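Local structure of probable tRNA pseudouridine synthase D (Methanosarcina mazei, 1Z2Z) at residues 194-199 and 252-258; 179-185 and 200-206; 67-72 and 107-111. The protein probably converts uridine 13 of transfer RNAs to pseudouridine, as a member of the TruD family of RNA-modifying isomerases. One frame throughout, in Å; residues are numbered along the deposited sequence.

Interaction 1: residues 194-199 and 252-258; sequences FEKAAL and EDYSGSF
Y254 is the central residue of this contact, its CB lying 3.2 Å from F194 O and its ring leaning on the helix. A198 CB approaches Y254 CD1 at 3.9 Å, and L199 CD1 reaches Y254 CE1 at the same separation. The chain of E195 bends at chi2 (96°), which swings its carboxylate back beside the CE2 side of the Y254 ring, the two planes 64° apart. F194 and F258 form a second apolar patch, meeting rim to rim with centroids 5.9 Å apart and planes at 70°, so neither ring covers the other; A197 CB lies 4.0 Å from F258 CZ. No hydrogen bond spans the segments; apolar packing, with the E195 carboxylate beside the tyrosine ring, joins helix 194-202 to the loop between helices 238-249 and 263-287, in the largely helical TRUD region. Within 252-258, Y254 OH donates to E252 OE1 (2.8 Å), and S257 OG donates to Y254 O (2.7 Å), holding the serine side chain to the main chain of Y254. Replacing Y254 by an alanine would probably leave E252 OE1 without this donor and open a gap beside A198 and L199. The carboxylates of E195 and E252 come near one another and would be expected to repel mildly. Farther out, L247 backs Y254, M243 touches S257 and F258, and H246 NE2 hydrogen-bonds D253 OD2.

Interaction 2: residues 179-185 and 200-206; sequences RPVTHLV and LYIAEPF
R179 faces F206 at one end of this contact and V185 faces L200 at the other, both with CA atoms 6.3 Å apart, so the two segments run in opposite senses. They belong to a helical hairpin of the TRUD region: 179-185 leads through the N-cap residue V181 into helix 182-191, while 200-206 takes the chain out of helix 194-202, with A203 the first residue to leave helical backbone angles. P180 sits at the centre of an inverse gamma turn, just ahead of the first helix.

The polar link is R179. Its chain is extended as far as CD and bends at chi3 (61°), bringing the guanidinium to Y201 O in the last turn of helix 194-202 and to E204 O in the loop just beyond it. NH2 of R179 donates to Y201 O at 2.8 Å, in the carbonyl plane and on a lone pair; NH1 of R179 donates to E204 O at 3.0 Å, from above the carbonyl plane. Both bonds are somewhat bent, and two acceptors on separate amino groups limit rotation of the guanidinium. The positive charge would be expected to suit the carbonyl end of a helix, with E240 only a long, weak ion partner and R217 a like charge close by.

Around this polar core lie apolar contacts. V185 CG2 and L200 CB are 3.9 Å apart, while L184 CB meets L200 CD1 at 4.1 Å. L184 CD1 approaches the edge of the F206 ring, and V181 CG1 reaches CZ of that ring obliquely. One face of the F206 ring is met by R179 CG in a CH-pi contact: R179 CG lies 3.3 Å from the F206 centroid, 14° off the ring normal.

Interaction 3: residues 67-72 and 107-111; sequences TLSRIL and KIHLK
T67 and L110 meet tip to tip, T67 CG2 lying 3.8 Å from L110 CD1, because each first torsion points a methyl-bearing branch across the contact: T67 CG2 stands anti to its own nitrogen, and L110 CG lies anti to its carbonyl carbon (chi1 -79°). The contact joins one flank of helix 61-72 to the loop that follows helix 102-105 and leads into strand 113-121 of the mixed beta-sheet. Extended backbone angles from I108 to L110 turn alternate side chains the same way, so that I108 and L110 both face the helix while H109 takes no part.

On the helix, T67 and L68, with I71 and L72 one turn later, put their methyl groups on the flank facing the loop. I71 CG2 comes within 4.2 Å of I108 CD1, and I71 CD1 lies equally far from L110 CD1, so this isoleucine touches both loop residues. L72 CD2 adds a looser approach to I108 CD1, at 4.4 Å. No hydrogen bond crosses between the segments; T67 OG1 instead bonds H63 O in its own helix. L68 and L110 pass at a slant, L68 CD2 lying 4.0 Å from L110 CD1.

In the fold
Interactions 1 and 2 share helix 194-202 and touch, A197 O lying 3.2 Å from V185 CG1; their centres are 13 Å apart, and their segments alternate along the chain. In each, half of the touching residues are buried. Their chemistry differs: interaction 1 packs aromatic and methyl groups without a hydrogen bond between segments, whereas interaction 2 adds an arginine bonded to main-chain carbonyls where the shared helix ends. Interaction 3 stands apart, its centre about 46 Å from that of interaction 1 and 39 Å from that of interaction 2. It is a surface contact of aliphatic methyls, joining a helix to a loop beside the mixed sheet, and its segments precede the others in the chain.

Interaction 1: residues 194-199 and 252-258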
loop_
_atom_site.group_PDB
_atom_site.type_symbol
_atom_site.label_atom_id
_atom_site.label_comp_id
_atom_site.label_asym_id
_atom_site.label_seq_id
_atom_site.Cartn_x
_atom_site.Cartn_y
_atom_site.Cartn_z
ATOM N N PHE A 194 -26.934 -2.715 1.740
ATOM C CA PHE A 194 -26.198 -3.939 2.014
ATOM C C PHE A 194 -26.403 -4.928 0.879
ATOM O O PHE A 194 -25.691 -5.927 0.776
ATOM C CB PHE A 194 -26.625 -4.549 3.347
ATOM C CG PHE A 194 -25.925 -3.943 4.528
ATOM C CD1 PHE A 194 -26.279 -2.681 4.991
ATOM C CD2 PHE A 194 -24.897 -4.629 5.165
ATOM C CE1 PHE A 194 -25.613 -2.107 6.068
ATOM C CE2 PHE A 194 -24.224 -4.064 6.242
ATOM C CZ PHE A 194 -24.586 -2.802 6.696
ATOM N N GLU A 195 -27.377 -4.625 0.026
ATOM C CA GLU A 195 -27.698 -5.443 -1.139
ATOM C C GLU A 195 -26.578 -5.285 -2.165
ATOM O O GLU A 195 -26.258 -6.215 -2.907
ATOM C CB GLU A 195 -29.012 -4.970 -1.764
ATOM C CG GLU A 195 -29.409 -5.731 -3.021
ATOM C CD GLU A 195 -30.372 -6.859 -2.731
ATOM O OE1 GLU A 195 -30.451 -7.810 -3.543
ATOM O OE2 GLU A 195 -31.061 -6.784 -1.690
ATOM N N LYS A 196 -25.996 -4.089 -2.201
ATOM C CA LYS A 196 -24.917 -3.784 -3.128
ATOM C C LYS A 196 -23.546 -4.073 -2.520
ATOM O O LYS A 196 -22.673 -4.621 -3.189
ATOM C CB LYS A 196 -24.998 -2.316 -3.570
ATOM C CG LYS A 196 -26.314 -1.951 -4.267
ATOM C CD LYS A 196 -26.551 -2.823 -5.503
ATOM C CE LYS A 196 -27.919 -2.584 -6.127
ATOM N NZ LYS A 196 -28.149 -3.460 -7.313
ATOM N N ALA A 197 -23.361 -3.709 -1.256
ATOM C CA ALA A 197 -22.089 -3.939 -0.576
ATOM C C ALA A 197 -21.741 -5.424 -0.547
ATOM O O ALA A 197 -20.571 -5.800 -0.638
ATOM C CB ALA A 197 -22.142 -3.391 0.847
ATOM N N ALA A 198 -22.761 -6.268 -0.415
ATOM C CA ALA A 198 -22.546 -7.704 -0.379
ATOM C C ALA A 198 -22.320 -8.243 -1.781
ATOM O O ALA A 198 -21.456 -9.091 -1.996
ATOM C CB ALA A 198 -23.734 -8.395 0.260
ATOM N N LEU A 199 -23.096 -7.751 -2.738
ATOM C CA LEU A 199 -22.963 -8.199 -4.119
ATOM C C LEU A 199 -21.644 -7.761 -4.746
ATOM O O LEU A 199 -21.037 -8.511 -5.505
ATOM C CB LEU A 199 -24.132 -7.681 -4.958
ATOM C CG LEU A 199 -25.245 -8.680 -5.302
ATOM C CD1 LEU A 199 -25.765 -9.373 -4.044
ATOM C CD2 LEU A 199 -26.363 -7.933 -6.013
ATOM N N GLU A 252 -31.949 -12.778 1.511
ATOM C CA GLU A 252 -32.024 -11.327 1.650
ATOM C C GLU A 252 -31.366 -10.849 2.938
ATOM O O GLU A 252 -31.605 -9.727 3.377
ATOM C CB GLU A 252 -33.482 -10.859 1.622
ATOM C CG GLU A 252 -34.224 -11.181 0.333
ATOM C CD GLU A 252 -33.621 -10.502 -0.886
ATOM O OE1 GLU A 252 -32.488 -10.861 -1.275
ATOM O OE2 GLU A 252 -34.281 -9.605 -1.454
ATOM N N ASP A 253 -30.534 -11.696 3.539
ATOM C CA ASP A 253 -29.861 -11.333 4.782
ATOM C C ASP A 253 -28.455 -10.806 4.505
ATOM O O ASP A 253 -27.483 -11.182 5.168
ATOM C CB ASP A 253 -29.802 -12.541 5.724
ATOM C CG ASP A 253 -29.618 -12.138 7.183
ATOM O OD1 ASP A 253 -30.385 -11.275 7.666
ATOM O OD2 ASP A 253 -28.718 -12.692 7.850
ATOM N N TYR A 254 -28.365 -9.928 3.511
ATOM C CA TYR A 254 -27.101 -9.319 3.128
ATOM C C TYR A 254 -26.495 -8.585 4.321
ATOM O O TYR A 254 -25.276 -8.461 4.433
ATOM C CB TYR A 254 -27.327 -8.350 1.966
ATOM C CG TYR A 254 -27.990 -8.997 0.773
ATOM C CD1 TYR A 254 -27.315 -9.932 -0.007
ATOM C CD2 TYR A 254 -29.314 -8.708 0.451
ATOM C CE1 TYR A 254 -27.947 -10.570 -1.079
ATOM C CE2 TYR A 254 -29.954 -9.339 -0.614
ATOM C CZ TYR A 254 -29.269 -10.266 -1.374
ATOM O OH TYR A 254 -29.913 -10.885 -2.420
ATOM N N SER A 255 -27.347 -8.105 5.222
ATOM C CA SER A 255 -26.859 -7.385 6.393
ATOM C C SER A 255 -25.897 -8.236 7.212
ATOM O O SER A 255 -24.804 -7.786 7.552
ATOM C CB SER A 255 -28.032 -6.910 7.272
ATOM O OG SER A 255 -28.952 -7.953 7.569
ATOM N N GLY A 256 -26.301 -9.469 7.509
ATOM C CA GLY A 256 -25.465 -10.360 8.292
ATOM C C GLY A 256 -24.568 -11.257 7.466
ATOM O O GLY A 256 -23.898 -12.142 8.002
ATOM N N SER A 257 -24.546 -11.041 6.156
ATOM C CA SER A 257 -23.702 -11.858 5.293
ATOM C C SER A 257 -22.224 -11.558 5.555
ATOM O O SER A 257 -21.354 -12.266 5.071
ATOM C CB SER A 257 -24.036 -11.610 3.820
ATOM O OG SER A 257 -23.621 -10.321 3.417
ATOM N N PHE A 258 -21.948 -10.519 6.340
ATOM C CA PHE A 258 -20.576 -10.138 6.655
ATOM C C PHE A 258 -20.068 -10.783 7.926
ATOM O O PHE A 258 -18.868 -10.752 8.211
ATOM C CB PHE A 258 -20.474 -8.628 6.817
ATOM C CG PHE A 258 -20.671 -7.875 5.546
ATOM C CD1 PHE A 258 -19.682 -7.865 4.570
ATOM C CD2 PHE A 258 -21.842 -7.165 5.323
ATOM C CE1 PHE A 258 -19.858 -7.159 3.389
ATOM C CE2 PHE A 258 -22.028 -6.457 4.146
ATOM C CZ PHE A 258 -21.034 -6.451 3.178
#

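Interaction 2: residues 179-185 and 200-206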
loop_
_atom_site.group_PDB
_atom_site.type_symbol
_atom_site.label_atom_id
_atom_site.label_comp_id
_atom_site.label_asym_id
_atom_site.label_seq_id
_atom_site.Cartn_x
_atom_site.Cartn_y
_atom_site.Cartn_z
ATOM N N ARG A 179 -8.678 -7.559 -6.956
ATOM C CA ARG A 179 -9.842 -6.795 -7.350
ATOM C C ARG A 179 -10.063 -5.686 -6.332
ATOM O O ARG A 179 -10.417 -5.950 -5.183
ATOM C CB ARG A 179 -11.045 -7.722 -7.399
ATOM C CG ARG A 179 -12.307 -7.064 -7.842
ATOM C CD ARG A 179 -13.423 -8.064 -7.757
ATOM N NE ARG A 179 -13.587 -8.530 -6.388
ATOM C CZ ARG A 179 -14.549 -9.351 -5.989
ATOM N NH1 ARG A 179 -15.433 -9.803 -6.866
ATOM N NH2 ARG A 179 -14.639 -9.699 -4.711
ATOM N N PRO A 180 -9.829 -4.427 -6.737
ATOM C CA PRO A 180 -10.005 -3.271 -5.850
ATOM C C PRO A 180 -11.474 -2.902 -5.673
ATOM O O PRO A 180 -11.986 -2.034 -6.370
ATOM C CB PRO A 180 -9.215 -2.178 -6.562
ATOM C CG PRO A 180 -9.450 -2.504 -8.006
ATOM C CD PRO A 180 -9.263 -4.010 -8.034
ATOM N N VAL A 181 -12.142 -3.561 -4.732
ATOM C CA VAL A 181 -13.558 -3.309 -4.480
ATOM C C VAL A 181 -13.845 -2.885 -3.042
ATOM O O VAL A 181 -14.970 -2.513 -2.707
ATOM C CB VAL A 181 -14.404 -4.560 -4.784
ATOM C CG1 VAL A 181 -14.562 -4.728 -6.265
ATOM C CG2 VAL A 181 -13.742 -5.777 -4.186
ATOM N N THR A 182 -12.834 -2.939 -2.189
ATOM C CA THR A 182 -13.038 -2.566 -0.801
ATOM C C THR A 182 -13.803 -1.248 -0.696
ATOM O O THR A 182 -14.953 -1.235 -0.253
ATOM C CB THR A 182 -11.697 -2.485 -0.069
ATOM O OG1 THR A 182 -10.831 -1.558 -0.735
ATOM C CG2 THR A 182 -11.042 -3.855 -0.062
ATOM N N HIS A 183 -13.178 -0.158 -1.137
ATOM C CA HIS A 183 -13.791 1.169 -1.112
ATOM C C HIS A 183 -15.177 1.170 -1.731
ATOM O O HIS A 183 -16.052 1.932 -1.324
ATOM C CB HIS A 183 -12.901 2.186 -1.844
ATOM C CG HIS A 183 -12.788 1.957 -3.325
ATOM N ND1 HIS A 183 -13.507 2.687 -4.247
ATOM C CD2 HIS A 183 -11.995 1.126 -4.041
ATOM C CE1 HIS A 183 -13.157 2.320 -5.467
ATOM N NE2 HIS A 183 -12.241 1.374 -5.370
ATOM N N LEU A 184 -15.378 0.313 -2.719
ATOM C CA LEU A 184 -16.671 0.230 -3.379
ATOM C C LEU A 184 -17.692 -0.404 -2.450
ATOM O O LEU A 184 -18.883 -0.123 -2.542
ATOM C CB LEU A 184 -16.555 -0.597 -4.660
ATOM C CG LEU A 184 -15.606 -0.042 -5.730
ATOM C CD1 LEU A 184 -15.424 -1.078 -6.827
ATOM C CD2 LEU A 184 -16.166 1.256 -6.293
ATOM N N VAL A 185 -17.221 -1.257 -1.549
ATOM C CA VAL A 185 -18.106 -1.929 -0.613
ATOM C C VAL A 185 -18.345 -1.053 0.613
ATOM O O VAL A 185 -19.462 -0.976 1.126
ATOM C CB VAL A 185 -17.505 -3.282 -0.182
ATOM C CG1 VAL A 185 -18.419 -3.980 0.809
ATOM C CG2 VAL A 185 -17.294 -4.153 -1.407
ATOM N N LEU A 200 -21.202 -6.548 -4.429
ATOM C CA LEU A 200 -19.951 -6.033 -4.969
ATOM C C LEU A 200 -18.760 -6.897 -4.571
ATOM O O LEU A 200 -17.730 -6.886 -5.243
ATOM C CB LEU A 200 -19.713 -4.600 -4.485
ATOM C CG LEU A 200 -20.593 -3.483 -5.053
ATOM C CD1 LEU A 200 -20.344 -2.193 -4.287
ATOM C CD2 LEU A 200 -20.292 -3.297 -6.531
ATOM N N TYR A 201 -18.898 -7.639 -3.475
ATOM C CA TYR A 201 -17.822 -8.497 -2.980
ATOM C C TYR A 201 -18.040 -9.937 -3.429
ATOM O O TYR A 201 -17.108 -10.621 -3.846
ATOM C CB TYR A 201 -17.762 -8.435 -1.446
ATOM C CG TYR A 201 -16.551 -9.115 -0.843
ATOM C CD1 TYR A 201 -15.315 -8.473 -0.798
ATOM C CD2 TYR A 201 -16.629 -10.421 -0.366
ATOM C CE1 TYR A 201 -14.186 -9.117 -0.297
ATOM C CE2 TYR A 201 -15.505 -11.073 0.132
ATOM C CZ TYR A 201 -14.286 -10.418 0.160
ATOM O OH TYR A 201 -13.168 -11.078 0.613
ATOM N N ILE A 202 -19.279 -10.398 -3.338
ATOM C CA ILE A 202 -19.602 -11.754 -3.745
ATOM C C ILE A 202 -19.381 -11.914 -5.251
ATOM O O ILE A 202 -18.707 -12.848 -5.689
ATOM C CB ILE A 202 -21.060 -12.080 -3.402
ATOM C CG1 ILE A 202 -21.251 -11.987 -1.882
ATOM C CG2 ILE A 202 -21.422 -13.450 -3.954
ATOM C CD1 ILE A 202 -22.697 -11.980 -1.424
ATOM N N ALA A 203 -19.950 -10.987 -6.024
ATOM C CA ALA A 203 -19.844 -10.973 -7.482
ATOM C C ALA A 203 -18.953 -9.813 -7.942
ATOM O O ALA A 203 -17.925 -9.539 -7.329
ATOM C CB ALA A 203 -21.232 -10.849 -8.100
ATOM N N GLU A 204 -19.343 -9.136 -9.019
ATOM C CA GLU A 204 -18.568 -8.005 -9.541
ATOM C C GLU A 204 -17.197 -8.411 -10.065
ATOM O O GLU A 204 -16.197 -8.317 -9.355
ATOM C CB GLU A 204 -18.368 -6.936 -8.469
ATOM C CG GLU A 204 -17.570 -5.743 -8.977
ATOM C CD GLU A 204 -18.452 -4.629 -9.512
ATOM O OE1 GLU A 204 -19.491 -4.925 -10.146
ATOM O OE2 GLU A 204 -18.090 -3.454 -9.298
ATOM N N PRO A 205 -17.131 -8.832 -11.334
ATOM C CA PRO A 205 -15.893 -9.262 -11.987
ATOM C C PRO A 205 -14.983 -8.116 -12.420
ATOM O O PRO A 205 -15.451 -7.017 -12.702
ATOM C CB PRO A 205 -16.410 -10.048 -13.176
ATOM C CG PRO A 205 -17.602 -9.233 -13.581
ATOM C CD PRO A 205 -18.277 -8.972 -12.252
ATOM N N PHE A 206 -13.681 -8.381 -12.472
ATOM C CA PHE A 206 -12.713 -7.377 -12.897
ATOM C C PHE A 206 -11.840 -7.893 -14.039
ATOM O O PHE A 206 -11.557 -9.089 -14.125
ATOM C CB PHE A 206 -11.826 -6.938 -11.726
ATOM C CG PHE A 206 -12.412 -5.820 -10.901
ATOM C CD1 PHE A 206 -11.577 -4.916 -10.254
ATOM C CD2 PHE A 206 -13.795 -5.672 -10.767
ATOM C CE1 PHE A 206 -12.104 -3.880 -9.493
ATOM C CE2 PHE A 206 -14.334 -4.639 -10.007
ATOM C CZ PHE A 206 -13.486 -3.740 -9.368
#

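Interaction 3: residues 67-72 and 107-111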
loop_
_atom_site.group_PDB
_atom_site.type_symbol
_atom_site.label_atom_id
_atom_site.label_comp_id
_atom_site.label_asym_id
_atom_site.label_seq_id
_atom_site.Cartn_x
_atom_site.Cartn_y
_atom_site.Cartn_z
ATOM N N THR A 67 10.079 -24.732 0.631
ATOM C CA THR A 67 11.186 -25.542 0.149
ATOM C C THR A 67 12.163 -25.779 1.297
ATOM O O THR A 67 12.576 -26.907 1.547
ATOM C CB THR A 67 11.928 -24.852 -1.036
ATOM O OG1 THR A 67 11.118 -24.926 -2.206
ATOM C CG2 THR A 67 13.258 -25.523 -1.331
ATOM N N LEU A 68 12.535 -24.727 2.010
ATOM C CA LEU A 68 13.449 -24.926 3.122
ATOM C C LEU A 68 12.804 -25.789 4.185
ATOM O O LEU A 68 13.481 -26.606 4.800
ATOM C CB LEU A 68 13.849 -23.602 3.756
ATOM C CG LEU A 68 14.722 -22.695 2.912
ATOM C CD1 LEU A 68 15.025 -21.465 3.738
ATOM C CD2 LEU A 68 16.027 -23.414 2.516
ATOM N N SER A 69 11.502 -25.624 4.411
ATOM C CA SER A 69 10.877 -26.441 5.439
ATOM C C SER A 69 10.930 -27.926 5.076
ATOM O O SER A 69 10.986 -28.768 5.962
ATOM C CB SER A 69 9.433 -26.009 5.712
ATOM O OG SER A 69 8.518 -26.671 4.871
ATOM N N ARG A 70 10.941 -28.253 3.785
ATOM C CA ARG A 70 11.002 -29.647 3.376
ATOM C C ARG A 70 12.409 -30.224 3.572
ATOM O O ARG A 70 12.568 -31.364 3.978
ATOM C CB ARG A 70 10.585 -29.785 1.921
ATOM C CG ARG A 70 9.087 -29.860 1.691
ATOM C CD ARG A 70 8.784 -29.441 0.254
ATOM N NE ARG A 70 7.404 -29.692 -0.148
ATOM C CZ ARG A 70 6.850 -29.192 -1.241
ATOM N NH1 ARG A 70 7.560 -28.403 -2.046
ATOM N NH2 ARG A 70 5.585 -29.487 -1.528
ATOM N N ILE A 71 13.416 -29.409 3.307
ATOM C CA ILE A 71 14.814 -29.788 3.428
ATOM C C ILE A 71 15.251 -29.937 4.880
ATOM O O ILE A 71 16.129 -30.754 5.208
ATOM C CB ILE A 71 15.696 -28.710 2.759
ATOM C CG1 ILE A 71 15.343 -28.652 1.273
ATOM C CG2 ILE A 71 17.164 -28.969 3.029
ATOM C CD1 ILE A 71 16.022 -27.565 0.548
ATOM N N LEU A 72 14.672 -29.120 5.751
ATOM C CA LEU A 72 15.012 -29.174 7.167
ATOM C C LEU A 72 13.948 -29.954 7.957
ATOM O O LEU A 72 14.085 -30.127 9.162
ATOM C CB LEU A 72 15.148 -27.752 7.729
ATOM C CG LEU A 72 16.143 -26.779 7.101
ATOM C CD1 LEU A 72 15.753 -25.363 7.497
ATOM C CD2 LEU A 72 17.562 -27.091 7.540
ATOM N N LYS A 107 25.434 -25.993 3.449
ATOM C CA LYS A 107 25.367 -27.125 2.529
ATOM C C LYS A 107 24.129 -27.093 1.623
ATOM O O LYS A 107 23.936 -27.969 0.775
ATOM C CB LYS A 107 25.396 -28.431 3.334
ATOM C CG LYS A 107 25.612 -29.668 2.492
ATOM C CD LYS A 107 26.007 -30.902 3.296
ATOM C CE LYS A 107 26.849 -31.835 2.416
ATOM N NZ LYS A 107 28.182 -31.225 2.128
ATOM N N ILE A 108 23.287 -26.081 1.818
ATOM C CA ILE A 108 22.074 -25.899 1.022
ATOM C C ILE A 108 22.439 -24.961 -0.114
ATOM O O ILE A 108 22.900 -23.837 0.112
ATOM C CB ILE A 108 20.950 -25.247 1.849
ATOM C CG1 ILE A 108 20.563 -26.152 3.016
ATOM C CG2 ILE A 108 19.744 -24.984 0.978
ATOM C CD1 ILE A 108 19.485 -25.569 3.898
ATOM N N HIS A 109 22.245 -25.427 -1.338
ATOM C CA HIS A 109 22.565 -24.631 -2.516
ATOM C C HIS A 109 21.389 -24.688 -3.465
ATOM O O HIS A 109 21.308 -25.580 -4.306
ATOM C CB HIS A 109 23.812 -25.187 -3.210
ATOM C CG HIS A 109 25.018 -25.231 -2.324
ATOM N ND1 HIS A 109 25.718 -24.096 -1.963
ATOM C CD2 HIS A 109 25.616 -26.262 -1.679
ATOM C CE1 HIS A 109 26.692 -24.429 -1.135
ATOM N NE2 HIS A 109 26.654 -25.737 -0.945
ATOM N N LEU A 110 20.463 -23.748 -3.309
ATOM C CA LEU A 110 19.301 -23.695 -4.174
ATOM C C LEU A 110 19.586 -22.744 -5.325
ATOM O O LEU A 110 20.455 -21.885 -5.221
ATOM C CB LEU A 110 18.086 -23.247 -3.380
ATOM C CG LEU A 110 17.506 -24.407 -2.563
ATOM C CD1 LEU A 110 16.681 -23.866 -1.399
ATOM C CD2 LEU A 110 16.660 -25.287 -3.479
ATOM N N LYS A 111 18.874 -22.911 -6.432
ATOM C CA LYS A 111 19.107 -22.065 -7.579
ATOM C C LYS A 111 18.497 -20.680 -7.399
ATOM O O LYS A 111 17.296 -20.539 -7.165
ATOM C CB LYS A 111 18.559 -22.718 -8.850
ATOM C CG LYS A 111 19.042 -22.056 -10.141
ATOM C CD LYS A 111 18.265 -22.541 -11.354
ATOM C CE LYS A 111 18.629 -21.773 -12.629
ATOM N NZ LYS A 111 18.120 -20.364 -12.686
#